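Local coordinates for protein lysyl oxidase (Pichia pastoris, PDB 1W7C) that probably oxidises primary amines, including lysine side chains, using a copper ion and a topaquinone cofactor in each subunit, at residues A[426-431]-A[443-448]; A[449-454]-A[672-677]. All blocks are in the same frame, centred on the assembly; numbering follows the deposited sequence. Where two conformers were deposited one is given.

Interaction 1: A[426-431]-A[443-448]; sequences TLNVRF and LYKFFL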
loop_
_atom_site.group_PDB
_atom_site.type_symbol
_atom_site.label_atom_id
_atom_site.label_comp_id
_atom_site.label_asym_id
_atom_site.label_seq_id
_atom_site.Cartn_x
_atom_site.Cartn_y
_atom_site.Cartn_z
ATOM N N THR A 426 -11.266 -3.912 11.402
ATOM C CA THR A 426 -11.344 -4.734 10.183
ATOM C C THR A 426 -11.375 -6.209 10.559
ATOM O O THR A 426 -10.762 -6.625 11.553
ATOM C CB THR A 426 -10.168 -4.501 9.233
ATOM O OG1 THR A 426 -8.946 -4.750 9.936
ATOM C CG2 THR A 426 -10.175 -3.087 8.718
ATOM N N LEU A 427 -12.099 -6.989 9.783
ATOM C CA LEU A 427 -11.991 -8.449 9.885
ATOM C C LEU A 427 -10.840 -8.912 8.998
ATOM O O LEU A 427 -10.683 -8.438 7.895
ATOM C CB LEU A 427 -13.267 -9.154 9.426
ATOM C CG LEU A 427 -13.315 -10.642 9.695
ATOM C CD1 LEU A 427 -13.465 -10.883 11.200
ATOM C CD2 LEU A 427 -14.433 -11.309 8.955
ATOM N N ASN A 428 -10.081 -9.879 9.492
ATOM C CA ASN A 428 -8.883 -10.352 8.828
ATOM C C ASN A 428 -8.880 -11.863 8.847
ATOM O O ASN A 428 -9.070 -12.460 9.913
ATOM C CB ASN A 428 -7.651 -9.826 9.569
ATOM C CG ASN A 428 -7.510 -8.332 9.471
ATOM O OD1 ASN A 428 -6.907 -7.846 8.496
ATOM N ND2 ASN A 428 -8.174 -7.578 10.367
ATOM N N VAL A 429 -8.651 -12.424 7.654
ATOM C CA VAL A 429 -8.500 -13.871 7.470
ATOM C C VAL A 429 -7.104 -14.087 6.879
ATOM O O VAL A 429 -6.760 -13.519 5.822
ATOM C CB VAL A 429 -9.590 -14.464 6.576
ATOM C CG1 VAL A 429 -9.456 -15.968 6.498
ATOM C CG2 VAL A 429 -11.007 -14.028 7.012
ATOM N N ARG A 430 -6.277 -14.848 7.617
ATOM C CA ARG A 430 -4.919 -15.137 7.160
ATOM C C ARG A 430 -4.618 -16.634 7.099
ATOM O O ARG A 430 -5.090 -17.404 7.951
ATOM C CB ARG A 430 -3.900 -14.508 8.118
ATOM C CG ARG A 430 -2.485 -15.006 7.991
ATOM C CD ARG A 430 -1.493 -14.259 8.881
ATOM N NE ARG A 430 -1.268 -12.908 8.377
ATOM C CZ ARG A 430 -1.350 -11.799 9.066
ATOM N NH1 ARG A 430 -1.625 -11.826 10.365
ATOM N NH2 ARG A 430 -1.152 -10.643 8.474
ATOM N N PHE A 431 -3.819 -17.019 6.109
ATOM C CA PHE A 431 -3.060 -18.257 6.248
ATOM C C PHE A 431 -1.674 -18.018 5.690
ATOM O O PHE A 431 -1.455 -17.055 4.934
ATOM C CB PHE A 431 -3.760 -19.496 5.668
ATOM C CG PHE A 431 -3.607 -19.684 4.200
ATOM C CD1 PHE A 431 -4.368 -18.963 3.313
ATOM C CD2 PHE A 431 -2.696 -20.604 3.701
ATOM C CE1 PHE A 431 -4.241 -19.169 1.956
ATOM C CE2 PHE A 431 -2.588 -20.815 2.324
ATOM C CZ PHE A 431 -3.325 -20.093 1.469
ATOM N N LEU A 443 -3.505 -12.430 3.257
ATOM C CA LEU A 443 -4.430 -11.717 4.124
ATOM C C LEU A 443 -5.615 -11.208 3.299
ATOM O O LEU A 443 -5.448 -10.688 2.216
ATOM C CB LEU A 443 -3.712 -10.558 4.823
ATOM C CG LEU A 443 -4.521 -9.803 5.849
ATOM C CD1 LEU A 443 -4.848 -10.663 7.052
ATOM C CD2 LEU A 443 -3.781 -8.565 6.288
ATOM N N TYR A 444 -6.801 -11.340 3.883
ATOM C CA TYR A 444 -8.059 -10.846 3.363
ATOM C C TYR A 444 -8.632 -9.953 4.480
ATOM O O TYR A 444 -8.901 -10.436 5.576
ATOM C CB TYR A 444 -8.987 -12.018 3.006
ATOM C CG TYR A 444 -8.410 -12.910 1.972
ATOM C CD1 TYR A 444 -7.503 -13.903 2.293
ATOM C CD2 TYR A 444 -8.729 -12.742 0.629
ATOM C CE1 TYR A 444 -6.880 -14.680 1.297
ATOM C CE2 TYR A 444 -8.130 -13.518 -0.353
ATOM C CZ TYR A 444 -7.249 -14.507 -0.024
ATOM O OH TYR A 444 -6.702 -15.262 -1.046
ATOM N N LYS A 445 -8.822 -8.660 4.166
ATOM C CA LYS A 445 -9.153 -7.642 5.155
ATOM C C LYS A 445 -10.437 -6.938 4.726
ATOM O O LYS A 445 -10.511 -6.365 3.628
ATOM C CB LYS A 445 -7.983 -6.661 5.210
ATOM C CG LYS A 445 -8.201 -5.554 6.249
ATOM C CD LYS A 445 -7.099 -4.481 6.190
ATOM C CE LYS A 445 -5.733 -4.995 6.701
ATOM N NZ LYS A 445 -5.703 -5.378 8.129
ATOM N N PHE A 446 -11.445 -7.015 5.569
ATOM C CA PHE A 446 -12.776 -6.505 5.308
ATOM C C PHE A 446 -13.050 -5.243 6.146
ATOM O O PHE A 446 -12.724 -5.230 7.320
ATOM C CB PHE A 446 -13.853 -7.555 5.668
ATOM C CG PHE A 446 -13.732 -8.868 4.885
ATOM C CD1 PHE A 446 -12.798 -9.832 5.246
ATOM C CD2 PHE A 446 -14.575 -9.142 3.842
ATOM C CE1 PHE A 446 -12.708 -11.031 4.573
ATOM C CE2 PHE A 446 -14.467 -10.329 3.147
ATOM C CZ PHE A 446 -13.537 -11.242 3.485
ATOM N N PHE A 447 -13.616 -4.228 5.499
ATOM C CA PHE A 447 -13.838 -2.909 6.116
ATOM C C PHE A 447 -15.322 -2.623 6.331
ATOM O O PHE A 447 -16.201 -3.203 5.659
ATOM C CB PHE A 447 -13.258 -1.836 5.217
ATOM C CG PHE A 447 -11.739 -1.866 5.080
ATOM C CD1 PHE A 447 -10.946 -0.988 5.804
ATOM C CD2 PHE A 447 -11.120 -2.766 4.214
ATOM C CE1 PHE A 447 -9.569 -0.984 5.633
ATOM C CE2 PHE A 447 -9.761 -2.762 4.047
ATOM C CZ PHE A 447 -8.980 -1.861 4.768
ATOM N N LEU A 448 -15.620 -1.666 7.200
ATOM C CA LEU A 448 -17.009 -1.389 7.607
ATOM C C LEU A 448 -17.881 -0.850 6.423
ATOM O O LEU A 448 -19.107 -0.958 6.519
ATOM C CB LEU A 448 -17.043 -0.394 8.740
ATOM C CG LEU A 448 -16.571 -0.913 10.079
ATOM C CD1 LEU A 448 -16.562 0.243 11.102
ATOM C CD2 LEU A 448 -17.438 -2.049 10.631
#

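Interaction 2: A[449-454]-A[672-677]; sequences DGTLEV and SFMLTP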
loop_
_atom_site.group_PDB
_atom_site.type_symbol
_atom_site.label_atom_id
_atom_site.label_comp_id
_atom_site.label_asym_id
_atom_site.label_seq_id
_atom_site.Cartn_x
_atom_site.Cartn_y
_atom_site.Cartn_z
ATOM N N ASP A 449 -17.286 -0.251 5.400
ATOM C CA ASP A 449 -18.056 0.356 4.335
ATOM C C ASP A 449 -18.447 -0.628 3.226
ATOM O O ASP A 449 -19.194 -0.237 2.322
ATOM C CB ASP A 449 -17.264 1.476 3.672
ATOM C CG ASP A 449 -16.050 0.965 2.940
ATOM O OD1 ASP A 449 -15.884 1.266 1.723
ATOM O OD2 ASP A 449 -15.263 0.196 3.554
ATOM N N GLY A 450 -17.874 -1.840 3.230
ATOM C CA GLY A 450 -18.047 -2.777 2.139
ATOM C C GLY A 450 -16.815 -2.961 1.239
ATOM O O GLY A 450 -16.885 -3.640 0.210
ATOM N N THR A 451 -15.667 -2.387 1.646
ATOM C CA THR A 451 -14.408 -2.601 0.904
ATOM C C THR A 451 -13.736 -3.854 1.402
ATOM O O THR A 451 -13.770 -4.115 2.590
ATOM C CB THR A 451 -13.485 -1.395 1.103
ATOM O OG1 THR A 451 -14.076 -0.243 0.472
ATOM C CG2 THR A 451 -12.081 -1.560 0.517
ATOM N N LEU A 452 -13.081 -4.592 0.528
ATOM C CA LEU A 452 -12.249 -5.734 0.866
ATOM C C LEU A 452 -10.865 -5.526 0.231
ATOM O O LEU A 452 -10.773 -5.121 -0.912
ATOM C CB LEU A 452 -12.886 -7.018 0.272
ATOM C CG LEU A 452 -12.077 -8.324 0.191
ATOM C CD1 LEU A 452 -11.589 -8.741 1.573
ATOM C CD2 LEU A 452 -12.966 -9.423 -0.447
ATOM N N GLU A 453 -9.816 -5.851 0.980
ATOM C CA GLU A 453 -8.454 -5.782 0.478
ATOM C C GLU A 453 -7.860 -7.193 0.520
ATOM O O GLU A 453 -7.915 -7.854 1.574
ATOM C CB GLU A 453 -7.616 -4.851 1.358
ATOM C CG GLU A 453 -6.164 -4.734 0.919
ATOM C CD GLU A 453 -5.297 -4.078 1.985
ATOM O OE1 GLU A 453 -4.896 -2.928 1.753
ATOM O OE2 GLU A 453 -5.049 -4.692 3.075
ATOM N N VAL A 454 -7.265 -7.568 -0.614
ATOM C CA VAL A 454 -6.596 -8.835 -0.819
ATOM C C VAL A 454 -5.103 -8.531 -0.882
ATOM O O VAL A 454 -4.689 -7.694 -1.686
ATOM C CB VAL A 454 -7.072 -9.481 -2.105
ATOM C CG1 VAL A 454 -6.291 -10.758 -2.397
ATOM C CG2 VAL A 454 -8.532 -9.757 -2.080
ATOM N N SER A 672 -0.983 -5.869 -3.141
ATOM C CA SER A 672 -2.384 -5.855 -2.665
ATOM C C SER A 672 -3.271 -5.250 -3.753
ATOM O O SER A 672 -2.821 -4.490 -4.624
ATOM C CB SER A 672 -2.558 -5.043 -1.382
ATOM O OG SER A 672 -2.316 -3.649 -1.621
ATOM N N PHE A 673 -4.562 -5.565 -3.677
ATOM C CA PHE A 673 -5.569 -4.820 -4.434
ATOM C C PHE A 673 -6.818 -4.708 -3.542
ATOM O O PHE A 673 -6.988 -5.461 -2.575
ATOM C CB PHE A 673 -5.955 -5.431 -5.784
ATOM C CG PHE A 673 -6.589 -6.811 -5.703
ATOM C CD1 PHE A 673 -7.966 -6.978 -5.621
ATOM C CD2 PHE A 673 -5.802 -7.938 -5.788
ATOM C CE1 PHE A 673 -8.530 -8.237 -5.591
ATOM C CE2 PHE A 673 -6.356 -9.198 -5.779
ATOM C CZ PHE A 673 -7.739 -9.353 -5.686
ATOM N N MET A 674 -7.660 -3.728 -3.864
ATOM C CA MET A 674 -8.909 -3.515 -3.142
ATOM C C MET A 674 -10.097 -3.641 -4.126
ATOM O O MET A 674 -10.001 -3.336 -5.293
ATOM C CB MET A 674 -8.972 -2.139 -2.473
ATOM C CG MET A 674 -8.288 -2.063 -1.136
ATOM S SD MET A 674 -8.341 -0.425 -0.457
ATOM C CE MET A 674 -8.085 -0.720 1.130
ATOM N N LEU A 675 -11.215 -4.066 -3.520
ATOM C CA LEU A 675 -12.519 -4.056 -4.156
ATOM C C LEU A 675 -13.349 -3.107 -3.302
ATOM O O LEU A 675 -13.657 -3.397 -2.154
ATOM C CB LEU A 675 -13.138 -5.460 -4.126
ATOM C CG LEU A 675 -12.265 -6.555 -4.762
ATOM C CD1 LEU A 675 -12.989 -7.879 -4.657
ATOM C CD2 LEU A 675 -11.870 -6.251 -6.200
ATOM N N THR A 676 -13.705 -1.975 -3.909
ATOM C CA THR A 676 -14.353 -0.905 -3.148
ATOM C C THR A 676 -15.650 -0.448 -3.799
ATOM O O THR A 676 -15.731 -0.331 -5.018
ATOM C CB THR A 676 -13.366 0.248 -2.840
ATOM O OG1 THR A 676 -13.932 1.142 -1.850
ATOM C CG2 THR A 676 -13.058 1.082 -4.036
ATOM N N PRO A 677 -16.709 -0.225 -3.009
ATOM C CA PRO A 677 -17.960 0.224 -3.610
ATOM C C PRO A 677 -17.808 1.524 -4.383
ATOM O O PRO A 677 -17.097 2.431 -3.925
ATOM C CB PRO A 677 -18.858 0.454 -2.402
ATOM C CG PRO A 677 -18.310 -0.356 -1.356
ATOM C CD PRO A 677 -16.831 -0.400 -1.555
#

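Interaction 1: A[426-431]-A[443-448]
Leu-427 faces Phe-446 and Val-429 faces Tyr-444 as hydrogen-bonded pairs, and the backbones of 426-431 and 443-446 run antiparallel. Phe-446 N meets Leu-427 O at 2.8 Å in a nearly straight bond, while the return bond from Leu-427 N to Phe-446 O is more bent; Val-429 and Tyr-444 likewise exchange two N-to-O bonds. At the non-hydrogen-bonded pair between them, Lys-445 CA makes a CA-H...O contact of 3.2 Å with Leu-427 O.

Polar side chains meet on the face that carries Asn-428 and Lys-445. Bends of the lysine chain at chi3 (-70°) and chi4 (-64°) curl its tail back alongside the asparagine and bring NZ to 2.8 Å from Asn-428 OD1, slightly tilted from the carbonyl plane. The other branch of the amide, ND2, donates to Thr-426 OG1 at 3.0 Å, and this double grip fixes which way round the amide sits. Glu-406 binds both Thr-426 OG1 and Lys-445 NZ, and Asp-407 of the second subunit forms another salt bridge with the ammonium, which probably favours its charged form. A leucine in place of Asn-428 would probably leave Lys-445 NZ without its carbonyl mate and Thr-426 OG1 without this amide donor.

Contacts over the faces of flat groups complete the interface. Thr-426 CG2 lies over one face of the Phe-447 ring, 4.0 Å from its centroid, and Leu-443 CD1 covers a face of the Arg-430 guanidinium, whose NE is held by Asn-441. Together these contacts form a beta hairpin of the copper amine oxidase domain, and its connecting turn carries Tyr-438, the residue converted to topaquinone.

Interaction 2: A[449-454]-A[672-677]
Val-454 CB lies over one face of the Phe-673 ring, 3.9 Å from its centroid and close to the ring normal, a CH-pi contact. CG1 leans toward CE2 of the ring and CG2 toward CE1, so that the valine straddles the rim around CZ. The ring can lie beside its partner because CG of Phe-673 is placed between its own backbone N and carbonyl carbon (chi1 62°).

The pair belongs to an antiparallel strand pairing in the beta-sandwich of the copper amine oxidase enzyme domain. It illustrates how residues more than two hundred positions apart become next-door neighbours in a sheet. Leu-452 and Leu-675 form one hydrogen-bonded pair, with Leu-675 N to Leu-452 O at 2.8 Å, and Val-454 and Phe-673 form the next. Between them, Glu-453 and Met-674 sit at a non-hydrogen-bonded position on the other face, where Glu-453 CB packs on Met-674 CG at 3.8 Å. On the face of the leucines, the side chain of Leu-675 comes within about 4 Å of that of Leu-498, a residue of a calcium site.

Ahead of the strand, the chain turns through Gly-450, where a CB would press on the carbonyl O of Asp-449, so that the backbone shape itself asks for glycine, and Pro-677 packs its CD 3.7 Å from Gly-450 O. The glycine carbonyl is also bound by the Tyr-572 hydroxyl, and Asn-659 of the second subunit donates to Asp-449 OD1. Asp-449 folds back on its own turn: OD2 takes a weak bond from Thr-451 N, while OD1 receives the Thr-451 hydroxyl at 2.7 Å on its syn lone pair. The side chains of Thr-451 and Thr-676 run alongside each other, with Thr-451 OG1 just 2.7 Å from Thr-676 OG1.

In the fold
Along the chain, strand 418-433 comes first, and interaction 1 closes the short loop that brings 443-448 back beside 426-431. The chain then turns at once into 449-454, and interaction 2 joins this segment to 672-677 across 217 residues, a span that includes the copper ligands His-488, His-490 and His-654. The two contacts follow in series, neither nested nor crossing. A probable hydrogen bond from Glu-453 N to Lys-445 O, 2.8 Å long, couples them where strands 440-446 and 452-458 are neighbours. Thus 418-433, 440-446, 452-458 and 670-678 lie successively side by side, tying the hairpin that carries the cofactor residue to the late strand 670-678, and both contacts touch the second subunit.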